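Local coordinates for OBG-type G domain-containing protein (Pyrococcus horikoshii, PDB 2E87), which probably works as a GTP-binding protein of the Obg type and is seen here holding GDP, though its cellular role is unknown, at residues N248-I253 / L281-V286; I167-I172 / R244-L249; F214-I219 / T333-A338; G223-P228 / Q238-L243. All blocks are in the same frame, centred on the assembly; numbering follows the deposited sequence.

Interaction 1 of 4, residues N248-I253 / L281-V286; sequences NLIIYI and LPFLVV
Ile250 lies against Phe283 on two neighbouring parallel strands, 249-253 and 283-286. The strands belong to the beta-alpha-beta unit formed with helix 264-277, part of the central sheet of this P-loop GTPase domain. Both side chains leave the same face of the sheet and run side by side in the same direction. Ile250 covers one face of the Phe283 ring: its CB stands 3.9 Å from the ring centroid, only 8° off the ring normal, which makes a CH-pi contact. Its two branches share the rest of the ring. CG2, anti to the backbone N, presses on Phe283 CE2 at 3.4 Å. CG1 stays beside the backbone N and carries CD1 to Phe283 CZ (3.7 Å). The same CD1 meets Leu281 CD1, whose side chain crosses Ile250 at about a right angle. Tyr252 follows on this face, but its ring leads away and joins an edge-to-face pair with Phe271.

The other face carries Ile251, Leu284 and Val286. Ile251 and Leu284 also run alongside each other, with Ile251 CG1 at 4.0 Å from Leu284 CD2. Ile251 CG2 turns instead to Val286 CG2. Helix 323-350 covers this face through Val326 and Glu329. Ile253 on this face comes close to Asn288 and Val178, both of which bind GDP, so the strand ends lead toward the nucleotide. Four backbone bonds hold the register. The last runs from Val286 N to Tyr252 O at 2.9 Å, nearly straight at 176°, with the donor tilted 29° from the carbonyl plane.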
loop_
_atom_site.group_PDB
_atom_site.type_symbol
_atom_site.label_atom_id
_atom_site.label_comp_id
_atom_site.label_asym_id
_atom_site.label_seq_id
_atom_site.Cartn_x
_atom_site.Cartn_y
_atom_site.Cartn_z
ATOM N N ASN A 248 6.791 6.330 14.857
ATOM C CA ASN A 248 6.218 6.859 16.095
ATOM C C ASN A 248 7.329 7.528 16.890
ATOM O O ASN A 248 7.087 8.180 17.900
ATOM C CB ASN A 248 5.604 5.721 16.905
ATOM C CG ASN A 248 4.569 4.953 16.116
ATOM O OD1 ASN A 248 3.491 5.468 15.838
ATOM N ND2 ASN A 248 4.895 3.726 15.728
ATOM N N LEU A 249 8.555 7.342 16.413
ATOM C CA LEU A 249 9.744 7.907 17.029
ATOM C C LEU A 249 10.872 7.935 16.003
ATOM O O LEU A 249 11.093 6.977 15.269
ATOM C CB LEU A 249 10.202 7.085 18.235
ATOM C CG LEU A 249 11.576 7.520 18.772
ATOM C CD1 LEU A 249 11.488 8.933 19.330
ATOM C CD2 LEU A 249 12.030 6.569 19.851
ATOM N N ILE A 250 11.583 9.043 15.960
ATOM C CA ILE A 250 12.678 9.172 15.038
ATOM C C ILE A 250 13.993 9.289 15.781
ATOM O O ILE A 250 14.139 10.142 16.650
ATOM C CB ILE A 250 12.495 10.413 14.148
ATOM C CG1 ILE A 250 11.396 10.145 13.110
ATOM C CG2 ILE A 250 13.802 10.768 13.483
ATOM C CD1 ILE A 250 11.180 11.283 12.151
ATOM N N ILE A 251 14.928 8.400 15.460
ATOM C CA ILE A 251 16.266 8.424 16.046
ATOM C C ILE A 251 17.170 9.053 14.995
ATOM O O ILE A 251 17.274 8.553 13.879
ATOM C CB ILE A 251 16.828 7.020 16.351
ATOM C CG1 ILE A 251 16.141 6.411 17.575
ATOM C CG2 ILE A 251 18.317 7.124 16.640
ATOM C CD1 ILE A 251 16.562 4.975 17.856
ATOM N N TYR A 252 17.811 10.157 15.342
ATOM C CA TYR A 252 18.690 10.821 14.399
ATOM C C TYR A 252 20.128 10.640 14.846
ATOM O O TYR A 252 20.506 11.085 15.931
ATOM C CB TYR A 252 18.382 12.312 14.316
ATOM C CG TYR A 252 18.984 12.922 13.087
ATOM C CD1 TYR A 252 18.244 13.018 11.914
ATOM C CD2 TYR A 252 20.327 13.301 13.058
ATOM C CE1 TYR A 252 18.825 13.465 10.729
ATOM C CE2 TYR A 252 20.914 13.752 11.883
ATOM C CZ TYR A 252 20.152 13.830 10.718
ATOM O OH TYR A 252 20.707 14.264 9.538
ATOM N N ILE A 253 20.923 9.990 14.004
ATOM C CA ILE A 253 22.316 9.747 14.324
ATOM C C ILE A 253 23.278 10.738 13.672
ATOM O O ILE A 253 23.234 10.950 12.458
ATOM C CB ILE A 253 22.768 8.344 13.878
ATOM C CG1 ILE A 253 21.848 7.265 14.459
ATOM C CG2 ILE A 253 24.205 8.119 14.317
ATOM C CD1 ILE A 253 22.209 5.849 14.022
ATOM N N LEU A 281 6.386 14.074 15.466
ATOM C CA LEU A 281 6.939 12.849 16.010
ATOM C C LEU A 281 8.092 13.183 16.950
ATOM O O LEU A 281 8.884 14.091 16.686
ATOM C CB LEU A 281 7.468 11.938 14.896
ATOM C CG LEU A 281 6.550 11.397 13.794
ATOM C CD1 LEU A 281 7.390 10.567 12.850
ATOM C CD2 LEU A 281 5.415 10.549 14.376
ATOM N N PRO A 282 8.188 12.467 18.074
ATOM C CA PRO A 282 9.291 12.725 19.012
ATOM C C PRO A 282 10.621 12.290 18.395
ATOM O O PRO A 282 10.664 11.346 17.591
ATOM C CB PRO A 282 8.928 11.874 20.230
ATOM C CG PRO A 282 8.032 10.778 19.636
ATOM C CD PRO A 282 7.202 11.536 18.648
ATOM N N PHE A 283 11.691 12.989 18.772
ATOM C CA PHE A 283 13.052 12.706 18.301
ATOM C C PHE A 283 13.982 12.289 19.443
ATOM O O PHE A 283 13.846 12.724 20.591
ATOM C CB PHE A 283 13.674 13.926 17.612
ATOM C CG PHE A 283 13.309 14.080 16.161
ATOM C CD1 PHE A 283 12.015 14.421 15.781
ATOM C CD2 PHE A 283 14.273 13.919 15.176
ATOM C CE1 PHE A 283 11.684 14.607 14.431
ATOM C CE2 PHE A 283 13.960 14.097 13.831
ATOM C CZ PHE A 283 12.659 14.443 13.455
ATOM N N LEU A 284 14.926 11.423 19.097
ATOM C CA LEU A 284 15.929 10.923 20.019
ATOM C C LEU A 284 17.238 11.062 19.258
ATOM O O LEU A 284 17.493 10.338 18.293
ATOM C CB LEU A 284 15.681 9.454 20.351
ATOM C CG LEU A 284 16.796 8.806 21.184
ATOM C CD1 LEU A 284 16.928 9.536 22.523
ATOM C CD2 LEU A 284 16.490 7.327 21.404
ATOM N N VAL A 285 18.049 12.025 19.669
ATOM C CA VAL A 285 19.329 12.264 19.026
ATOM C C VAL A 285 20.405 11.370 19.631
ATOM O O VAL A 285 20.559 11.279 20.851
ATOM C CB VAL A 285 19.765 13.720 19.193
ATOM C CG1 VAL A 285 21.089 13.931 18.500
ATOM C CG2 VAL A 285 18.690 14.658 18.640
ATOM N N VAL A 286 21.141 10.696 18.766
ATOM C CA VAL A 286 22.207 9.827 19.195
ATOM C C VAL A 286 23.496 10.339 18.557
ATOM O O VAL A 286 23.516 10.677 17.367
ATOM C CB VAL A 286 21.937 8.368 18.740
ATOM C CG1 VAL A 286 23.228 7.596 18.676
ATOM C CG2 VAL A 286 20.985 7.676 19.719
#

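Interaction 2 of 4, residues I167-I172 / R244-L249; sequences IPTVVI and RYLGNL
Val171 packs on Gly247 where the turn after helix 234-241 runs into strand 249-254. Here the parallel pairing of strands 169-173 and 249-254 begins in the Obg-type G domain, with Val170 bridged to Leu249. Val171 CB lies 3.9 Å from Leu249 O. CG1 lies anti to the backbone N (chi1 178°) and heads for Leu225 in the loop 223-228. This leaves CG2 beside that N, anti to the carbonyl carbon, where it meets Gly247 CA at 3.5 Å.

The backbone does the polar work. Val171 N gives a straight bond to Leu249 O (2.8 Å, 171°). Asn248 N holds Thr169 O at 2.9 Å, and Leu249 N adds only a weak second bond. Thr169 CB lies 3.7 Å from Leu246 O, while its OG1 probably hydrogen-bonds the side chain of Gln217 on the next strand. Val170 CG2 reaches Leu249 CD2 at 4.2 Å on the sheet face that helix 323-350 covers through Leu334.

Strand 169-173 thus sits between strands 249-254 and 214-220. On the turn side, Leu246 also touches Phe77 of helix 76-86, in the N-terminal helical part of the chain.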
loop_
_atom_site.group_PDB
_atom_site.type_symbol
_atom_site.label_atom_id
_atom_site.label_comp_id
_atom_site.label_asym_id
_atom_site.label_seq_id
_atom_site.Cartn_x
_atom_site.Cartn_y
_atom_site.Cartn_z
ATOM N N ILE A 167 2.178 -2.020 15.452
ATOM C CA ILE A 167 3.112 -1.796 16.545
ATOM C C ILE A 167 3.977 -0.539 16.419
ATOM O O ILE A 167 4.287 -0.077 15.312
ATOM C CB ILE A 167 4.011 -3.023 16.733
ATOM C CG1 ILE A 167 4.990 -3.147 15.570
ATOM C CG2 ILE A 167 3.143 -4.276 16.826
ATOM C CD1 ILE A 167 6.080 -4.157 15.823
ATOM N N PRO A 168 4.398 0.020 17.564
ATOM C CA PRO A 168 5.229 1.235 17.533
ATOM C C PRO A 168 6.465 1.025 16.663
ATOM O O PRO A 168 7.120 -0.016 16.728
ATOM C CB PRO A 168 5.595 1.457 19.006
ATOM C CG PRO A 168 4.539 0.652 19.782
ATOM C CD PRO A 168 4.376 -0.569 18.914
ATOM N N THR A 169 6.776 2.007 15.834
ATOM C CA THR A 169 7.952 1.893 14.973
ATOM C C THR A 169 8.951 3.013 15.212
ATOM O O THR A 169 8.573 4.171 15.403
ATOM C CB THR A 169 7.576 1.901 13.455
ATOM O OG1 THR A 169 6.812 0.741 13.142
ATOM C CG2 THR A 169 8.835 1.881 12.584
ATOM N N VAL A 170 10.226 2.641 15.221
ATOM C CA VAL A 170 11.311 3.593 15.367
ATOM C C VAL A 170 11.928 3.745 13.975
ATOM O O VAL A 170 12.225 2.750 13.300
ATOM C CB VAL A 170 12.413 3.095 16.326
ATOM C CG1 VAL A 170 13.550 4.115 16.354
ATOM C CG2 VAL A 170 11.851 2.911 17.729
ATOM N N VAL A 171 12.108 4.993 13.552
ATOM C CA VAL A 171 12.687 5.315 12.248
ATOM C C VAL A 171 14.066 5.942 12.469
ATOM O O VAL A 171 14.177 6.998 13.088
ATOM C CB VAL A 171 11.770 6.312 11.470
ATOM C CG1 VAL A 171 12.384 6.678 10.152
ATOM C CG2 VAL A 171 10.392 5.693 11.245
ATOM N N ILE A 172 15.107 5.278 11.966
ATOM C CA ILE A 172 16.483 5.741 12.104
ATOM C C ILE A 172 16.938 6.573 10.892
ATOM O O ILE A 172 16.937 6.085 9.763
ATOM C CB ILE A 172 17.446 4.536 12.313
ATOM C CG1 ILE A 172 17.019 3.742 13.543
ATOM C CG2 ILE A 172 18.891 5.025 12.497
ATOM C CD1 ILE A 172 17.753 2.398 13.695
ATOM N N ARG A 244 5.819 9.606 7.981
ATOM C CA ARG A 244 5.102 10.298 9.056
ATOM C C ARG A 244 3.982 9.412 9.587
ATOM O O ARG A 244 3.623 9.487 10.771
ATOM C CB ARG A 244 4.441 11.593 8.566
ATOM C CG ARG A 244 5.357 12.667 8.020
ATOM C CD ARG A 244 4.538 13.895 7.595
ATOM N NE ARG A 244 5.359 14.925 6.956
ATOM C CZ ARG A 244 4.893 16.081 6.488
ATOM N NH1 ARG A 244 3.600 16.367 6.585
ATOM N NH2 ARG A 244 5.718 16.948 5.913
ATOM N N TYR A 245 3.422 8.592 8.704
ATOM C CA TYR A 245 2.322 7.709 9.067
ATOM C C TYR A 245 2.730 6.332 9.589
ATOM O O TYR A 245 1.883 5.562 10.041
ATOM C CB TYR A 245 1.392 7.560 7.869
ATOM C CG TYR A 245 0.886 8.889 7.374
ATOM C CD1 TYR A 245 1.021 9.252 6.046
ATOM C CD2 TYR A 245 0.266 9.783 8.245
ATOM C CE1 TYR A 245 0.547 10.478 5.585
ATOM C CE2 TYR A 245 -0.212 11.004 7.802
ATOM C CZ TYR A 245 -0.070 11.347 6.470
ATOM O OH TYR A 245 -0.550 12.554 6.028
ATOM N N LEU A 246 4.018 6.027 9.514
ATOM C CA LEU A 246 4.556 4.756 9.987
ATOM C C LEU A 246 5.325 4.949 11.302
ATOM O O LEU A 246 5.050 4.280 12.301
ATOM C CB LEU A 246 5.496 4.179 8.942
ATOM C CG LEU A 246 6.215 2.879 9.271
ATOM C CD1 LEU A 246 5.231 1.738 9.486
ATOM C CD2 LEU A 246 7.129 2.570 8.105
ATOM N N GLY A 247 6.277 5.880 11.291
ATOM C CA GLY A 247 7.091 6.142 12.465
ATOM C C GLY A 247 6.405 6.768 13.661
ATOM O O GLY A 247 5.553 7.635 13.517
ATOM N N ASN A 248 6.791 6.330 14.857
ATOM C CA ASN A 248 6.218 6.859 16.095
ATOM C C ASN A 248 7.329 7.528 16.890
ATOM O O ASN A 248 7.087 8.180 17.900
ATOM C CB ASN A 248 5.604 5.721 16.905
ATOM C CG ASN A 248 4.569 4.953 16.116
ATOM O OD1 ASN A 248 3.491 5.468 15.838
ATOM N ND2 ASN A 248 4.895 3.726 15.728
ATOM N N LEU A 249 8.555 7.342 16.413
ATOM C CA LEU A 249 9.744 7.907 17.029
ATOM C C LEU A 249 10.872 7.935 16.003
ATOM O O LEU A 249 11.093 6.977 15.269
ATOM C CB LEU A 249 10.202 7.085 18.235
ATOM C CG LEU A 249 11.576 7.520 18.772
ATOM C CD1 LEU A 249 11.488 8.933 19.330
ATOM C CD2 LEU A 249 12.030 6.569 19.851
#

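Interaction 3 of 4, residues F214-I219 / T333-A338; sequences FRYQII and TLRPLA
The Phe214 ring and the Arg335 guanidinium meet with their planes 62° apart. Phe214 CD1 lies over one face of the guanidinium, 3.5 Å from Arg335 NH2. Seen from the ring, that nitrogen approaches obliquely, and so does Ala338 CB, 3.6 Å from Phe214 CD2. The Tyr216 ring is met at its edge. Leu334 CB lies near the ring plane, 3.5 Å from Tyr216 CE2, and the backbone of Leu334 and Arg335 follows close to the same plane. Tyr216 also pairs with Phe209 of strand 204-211.

The contact joins strand 214-220 to helix 323-350, which packs across the sheet of the G domain. The strand and helix segments cross at 119°, with axes 9.2 Å apart. Phe214 and Tyr216 are two residues apart, so both side chains leave the strand toward the helix. Ala338 CB lies near both Phe214 CD2 and Tyr216 OH. The side chains of Tyr216 and Leu334 slide past each other in opposite directions. Arg335 starts with CG anti to the backbone N, then bends at chi3 (-104°) to bring its guanidinium beside Phe214.

No hydrogen bond crosses the contact. Tyr216 OH approaches carbon, 3.3 Å from Arg335 CA and 3.6 Å from Arg335 CB. Arg335 also has weak, long ion pairs with Asp211 and Glu339. The contact is held by van der Waals packing, including a guanidinium face against Phe214, and the acidic groups probably help to balance its charge.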
loop_
_atom_site.group_PDB
_atom_site.type_symbol
_atom_site.label_atom_id
_atom_site.label_comp_id
_atom_site.label_asym_id
_atom_site.label_seq_id
_atom_site.Cartn_x
_atom_site.Cartn_y
_atom_site.Cartn_z
ATOM N N PHE A 214 5.741 -7.009 24.469
ATOM C CA PHE A 214 5.513 -5.954 23.490
ATOM C C PHE A 214 6.606 -5.978 22.421
ATOM O O PHE A 214 7.774 -6.266 22.701
ATOM C CB PHE A 214 5.488 -4.578 24.162
ATOM C CG PHE A 214 4.458 -4.449 25.254
ATOM C CD1 PHE A 214 4.708 -4.953 26.532
ATOM C CD2 PHE A 214 3.229 -3.847 25.001
ATOM C CE1 PHE A 214 3.746 -4.856 27.536
ATOM C CE2 PHE A 214 2.264 -3.742 25.988
ATOM C CZ PHE A 214 2.519 -4.246 27.260
ATOM N N ARG A 215 6.215 -5.691 21.187
ATOM C CA ARG A 215 7.157 -5.678 20.086
ATOM C C ARG A 215 7.362 -4.258 19.589
ATOM O O ARG A 215 6.424 -3.451 19.566
ATOM C CB ARG A 215 6.651 -6.582 18.967
ATOM C CG ARG A 215 6.573 -8.050 19.385
ATOM C CD ARG A 215 5.500 -8.804 18.605
ATOM N NE ARG A 215 6.055 -9.790 17.681
ATOM C CZ ARG A 215 6.697 -10.894 18.055
ATOM N NH1 ARG A 215 6.868 -11.165 19.342
ATOM N NH2 ARG A 215 7.172 -11.726 17.138
ATOM N N TYR A 216 8.607 -3.944 19.238
ATOM C CA TYR A 216 8.941 -2.626 18.713
ATOM C C TYR A 216 9.592 -2.809 17.365
ATOM O O TYR A 216 10.541 -3.578 17.225
ATOM C CB TYR A 216 9.899 -1.885 19.635
ATOM C CG TYR A 216 9.302 -1.589 20.973
ATOM C CD1 TYR A 216 9.370 -2.518 22.001
ATOM C CD2 TYR A 216 8.619 -0.397 21.204
ATOM C CE1 TYR A 216 8.770 -2.275 23.224
ATOM C CE2 TYR A 216 8.016 -0.148 22.422
ATOM C CZ TYR A 216 8.096 -1.098 23.431
ATOM O OH TYR A 216 7.491 -0.880 24.648
ATOM N N GLN A 217 9.070 -2.117 16.364
ATOM C CA GLN A 217 9.627 -2.222 15.029
ATOM C C GLN A 217 10.729 -1.160 14.803
ATOM O O GLN A 217 10.584 -0.008 15.197
ATOM C CB GLN A 217 8.510 -2.060 13.995
ATOM C CG GLN A 217 8.939 -2.410 12.589
ATOM C CD GLN A 217 7.806 -2.331 11.594
ATOM O OE1 GLN A 217 7.173 -1.282 11.426
ATOM N NE2 GLN A 217 7.539 -3.443 10.924
ATOM N N ILE A 218 11.824 -1.564 14.167
ATOM C CA ILE A 218 12.932 -0.654 13.882
ATOM C C ILE A 218 13.246 -0.667 12.382
ATOM O O ILE A 218 13.417 -1.732 11.798
ATOM C CB ILE A 218 14.248 -1.078 14.607
ATOM C CG1 ILE A 218 13.973 -1.526 16.054
ATOM C CG2 ILE A 218 15.223 0.085 14.604
ATOM C CD1 ILE A 218 13.420 -0.442 16.959
ATOM N N ILE A 219 13.312 0.509 11.762
ATOM C CA ILE A 219 13.664 0.598 10.343
ATOM C C ILE A 219 14.686 1.701 10.133
ATOM O O ILE A 219 14.743 2.659 10.899
ATOM C CB ILE A 219 12.453 0.931 9.428
ATOM C CG1 ILE A 219 11.956 2.345 9.707
ATOM C CG2 ILE A 219 11.334 -0.059 9.646
ATOM C CD1 ILE A 219 10.883 2.812 8.740
ATOM N N THR A 333 9.819 5.728 25.719
ATOM C CA THR A 333 9.075 6.596 24.818
ATOM C C THR A 333 7.887 5.912 24.173
ATOM O O THR A 333 6.828 6.516 24.015
ATOM C CB THR A 333 9.978 7.122 23.670
ATOM O OG1 THR A 333 11.106 7.818 24.220
ATOM C CG2 THR A 333 9.199 8.066 22.759
ATOM N N LEU A 334 8.052 4.643 23.821
ATOM C CA LEU A 334 6.998 3.938 23.125
ATOM C C LEU A 334 6.139 2.913 23.865
ATOM O O LEU A 334 5.139 2.457 23.312
ATOM C CB LEU A 334 7.596 3.300 21.872
ATOM C CG LEU A 334 8.309 4.257 20.906
ATOM C CD1 LEU A 334 8.762 3.475 19.696
ATOM C CD2 LEU A 334 7.380 5.393 20.473
ATOM N N ARG A 335 6.495 2.549 25.096
ATOM C CA ARG A 335 5.693 1.564 25.832
ATOM C C ARG A 335 4.230 1.989 25.982
ATOM O O ARG A 335 3.323 1.161 25.888
ATOM C CB ARG A 335 6.298 1.281 27.207
ATOM C CG ARG A 335 5.491 0.307 28.037
ATOM C CD ARG A 335 6.290 -0.182 29.231
ATOM N NE ARG A 335 6.782 -1.537 29.013
ATOM C CZ ARG A 335 6.179 -2.636 29.454
ATOM N NH1 ARG A 335 5.051 -2.548 30.152
ATOM N NH2 ARG A 335 6.699 -3.825 29.181
ATOM N N PRO A 336 3.978 3.280 26.243
ATOM C CA PRO A 336 2.572 3.674 26.369
ATOM C C PRO A 336 1.798 3.390 25.085
ATOM O O PRO A 336 0.737 2.769 25.118
ATOM C CB PRO A 336 2.647 5.171 26.713
ATOM C CG PRO A 336 4.056 5.577 26.363
ATOM C CD PRO A 336 4.864 4.358 26.705
ATOM N N LEU A 337 2.336 3.830 23.951
ATOM C CA LEU A 337 1.679 3.590 22.674
ATOM C C LEU A 337 1.497 2.095 22.445
ATOM O O LEU A 337 0.495 1.669 21.887
ATOM C CB LEU A 337 2.492 4.181 21.517
ATOM C CG LEU A 337 1.913 3.836 20.139
ATOM C CD1 LEU A 337 0.491 4.373 20.037
ATOM C CD2 LEU A 337 2.781 4.414 19.031
ATOM N N ALA A 338 2.473 1.300 22.873
ATOM C CA ALA A 338 2.402 -0.149 22.701
ATOM C C ALA A 338 1.224 -0.743 23.483
ATOM O O ALA A 338 0.543 -1.650 23.002
ATOM C CB ALA A 338 3.708 -0.791 23.156
#

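Interaction 4 of 4, residues G223-P228 / Q238-L243; sequences GLLDRP and QAILAL
Leu225 meets both Ile240 and Leu243, and its two methyls divide the work. CD2 lies 3.8 Å from Ile240 CG2. CD1 meets Leu243 CD1 tip to tip, also at 3.8 Å. With CG anti to the carbonyl carbon (chi1 -69°), the fork of Leu225 spreads between the two partners. Ile240 further presses its CG2 on the backbone, 3.6 Å from Leu224 O. These van der Waals contacts are the close part. They join the loop after strand 214-220 to helix 234-241; this loop probably corresponds to switch II of P-loop GTPases.

Leu224 packs less closely. Its CD2 is 4.1 Å from Ile240 CG1 as the two side chains slide past each other, and its CD1 is 4.4 Å from Leu243 CD1.

Away from the helix, the loop is bonded to itself. Asp226 is buried, but Pro228 is exposed. Asp226 OD1 accepts Gly223 N at 2.7 Å and Arg227 NH2 from opposite faces of the carboxylate plane. Arg227 NE makes a salt bridge with Asp226 OD2, weak as a hydrogen bond.

Around the contact, Leu225 touches Val171 and Ala173 of strand 169-173 and Val274 of helix 264-277. Ala239 and Ala242 pack on helix 76-86.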
loop_
_atom_site.group_PDB
_atom_site.type_symbol
_atom_site.label_atom_id
_atom_site.label_comp_id
_atom_site.label_asym_id
_atom_site.label_seq_id
_atom_site.Cartn_x
_atom_site.Cartn_y
_atom_site.Cartn_z
ATOM N N GLY A 223 18.649 6.235 1.527
ATOM C CA GLY A 223 18.009 6.706 0.319
ATOM C C GLY A 223 16.755 7.515 0.559
ATOM O O GLY A 223 16.159 8.011 -0.394
ATOM N N LEU A 224 16.359 7.663 1.820
ATOM C CA LEU A 224 15.155 8.409 2.161
ATOM C C LEU A 224 15.413 9.598 3.104
ATOM O O LEU A 224 15.068 10.744 2.792
ATOM C CB LEU A 224 14.123 7.452 2.785
ATOM C CG LEU A 224 13.696 6.211 1.957
ATOM C CD1 LEU A 224 12.748 5.325 2.772
ATOM C CD2 LEU A 224 13.008 6.639 0.645
ATOM N N LEU A 225 16.019 9.336 4.258
ATOM C CA LEU A 225 16.278 10.408 5.202
ATOM C C LEU A 225 17.764 10.603 5.416
ATOM O O LEU A 225 18.204 10.972 6.505
ATOM C CB LEU A 225 15.576 10.120 6.531
ATOM C CG LEU A 225 14.050 10.216 6.461
ATOM C CD1 LEU A 225 13.457 9.873 7.806
ATOM C CD2 LEU A 225 13.635 11.629 6.048
ATOM N N ASP A 226 18.527 10.373 4.350
ATOM C CA ASP A 226 19.977 10.501 4.388
ATOM C C ASP A 226 20.466 11.547 3.395
ATOM O O ASP A 226 21.635 11.553 3.009
ATOM C CB ASP A 226 20.632 9.153 4.068
ATOM C CG ASP A 226 20.302 8.667 2.681
ATOM O OD1 ASP A 226 20.821 7.602 2.275
ATOM O OD2 ASP A 226 19.519 9.354 2.002
ATOM N N ARG A 227 19.562 12.424 2.978
ATOM C CA ARG A 227 19.905 13.482 2.041
ATOM C C ARG A 227 18.820 14.550 2.008
ATOM O O ARG A 227 17.672 14.291 2.353
ATOM C CB ARG A 227 20.113 12.907 0.651
ATOM C CG ARG A 227 18.875 12.339 0.031
ATOM C CD ARG A 227 19.255 11.307 -0.996
ATOM N NE ARG A 227 20.067 10.259 -0.383
ATOM C CZ ARG A 227 20.457 9.153 -1.006
ATOM N NH1 ARG A 227 20.106 8.940 -2.271
ATOM N NH2 ARG A 227 21.198 8.258 -0.363
ATOM N N PRO A 228 19.180 15.778 1.605
ATOM C CA PRO A 228 18.230 16.890 1.531
ATOM C C PRO A 228 16.926 16.462 0.864
ATOM O O PRO A 228 16.939 15.920 -0.239
ATOM C CB PRO A 228 18.990 17.924 0.707
ATOM C CG PRO A 228 20.386 17.696 1.110
ATOM C CD PRO A 228 20.492 16.188 1.075
ATOM N N GLN A 238 6.887 12.782 -1.530
ATOM C CA GLN A 238 5.669 12.256 -0.930
ATOM C C GLN A 238 5.963 10.859 -0.363
ATOM O O GLN A 238 5.448 10.493 0.692
ATOM C CB GLN A 238 4.553 12.173 -1.980
ATOM C CG GLN A 238 3.140 11.894 -1.432
ATOM C CD GLN A 238 2.166 11.402 -2.514
ATOM O OE1 GLN A 238 2.492 11.411 -3.701
ATOM N NE2 GLN A 238 0.968 10.975 -2.103
ATOM N N ALA A 239 6.798 10.095 -1.066
ATOM C CA ALA A 239 7.176 8.745 -0.649
ATOM C C ALA A 239 7.984 8.758 0.646
ATOM O O ALA A 239 7.847 7.867 1.496
ATOM C CB ALA A 239 7.988 8.068 -1.743
ATOM N N ILE A 240 8.839 9.769 0.772
ATOM C CA ILE A 240 9.690 9.943 1.945
ATOM C C ILE A 240 8.837 10.412 3.104
ATOM O O ILE A 240 8.901 9.852 4.200
ATOM C CB ILE A 240 10.777 11.010 1.687
ATOM C CG1 ILE A 240 11.765 10.506 0.639
ATOM C CG2 ILE A 240 11.483 11.373 2.982
ATOM C CD1 ILE A 240 12.613 11.627 0.046
ATOM N N LEU A 241 8.022 11.431 2.859
ATOM C CA LEU A 241 7.187 11.974 3.915
ATOM C C LEU A 241 6.105 11.025 4.398
ATOM O O LEU A 241 5.468 11.280 5.422
ATOM C CB LEU A 241 6.561 13.297 3.475
ATOM C CG LEU A 241 7.543 14.435 3.178
ATOM C CD1 LEU A 241 6.759 15.703 2.884
ATOM C CD2 LEU A 241 8.471 14.656 4.360
ATOM N N ALA A 242 5.894 9.937 3.661
ATOM C CA ALA A 242 4.904 8.943 4.049
ATOM C C ALA A 242 5.314 8.331 5.399
ATOM O O ALA A 242 4.465 7.842 6.149
ATOM C CB ALA A 242 4.804 7.844 2.985
ATOM N N LEU A 243 6.612 8.367 5.699
ATOM C CA LEU A 243 7.135 7.816 6.957
ATOM C C LEU A 243 6.456 8.450 8.174
ATOM O O LEU A 243 6.491 7.887 9.258
ATOM C CB LEU A 243 8.667 7.995 7.032
ATOM C CG LEU A 243 9.484 7.293 5.925
ATOM C CD1 LEU A 243 10.968 7.584 6.075
ATOM C CD2 LEU A 243 9.244 5.798 5.970
#

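All four contacts belong to the G domain. Interactions 1, 2 and 3 follow its sheet: strand 283-287 pairs with 249-254, then come 169-173 and 214-220. Interactions 1 and 2 have centres about 9 Å apart and share Asn248 and Leu249. Interactions 2 and 3 are equally close, and Val170 N probably bonds Gln217 O between them. Helix 323-350 of interaction 3 also touches Asn248 and Leu249. Along the chain, interaction 4 is nested inside both 2 and 3, and closes before interaction 1 opens. Its centre lies about 21 Å from that of interaction 3. Together they join loop 223-228, the sheet and helix 323-350; interaction 1 lies nearest the GDP, interaction 3 away from its pocket.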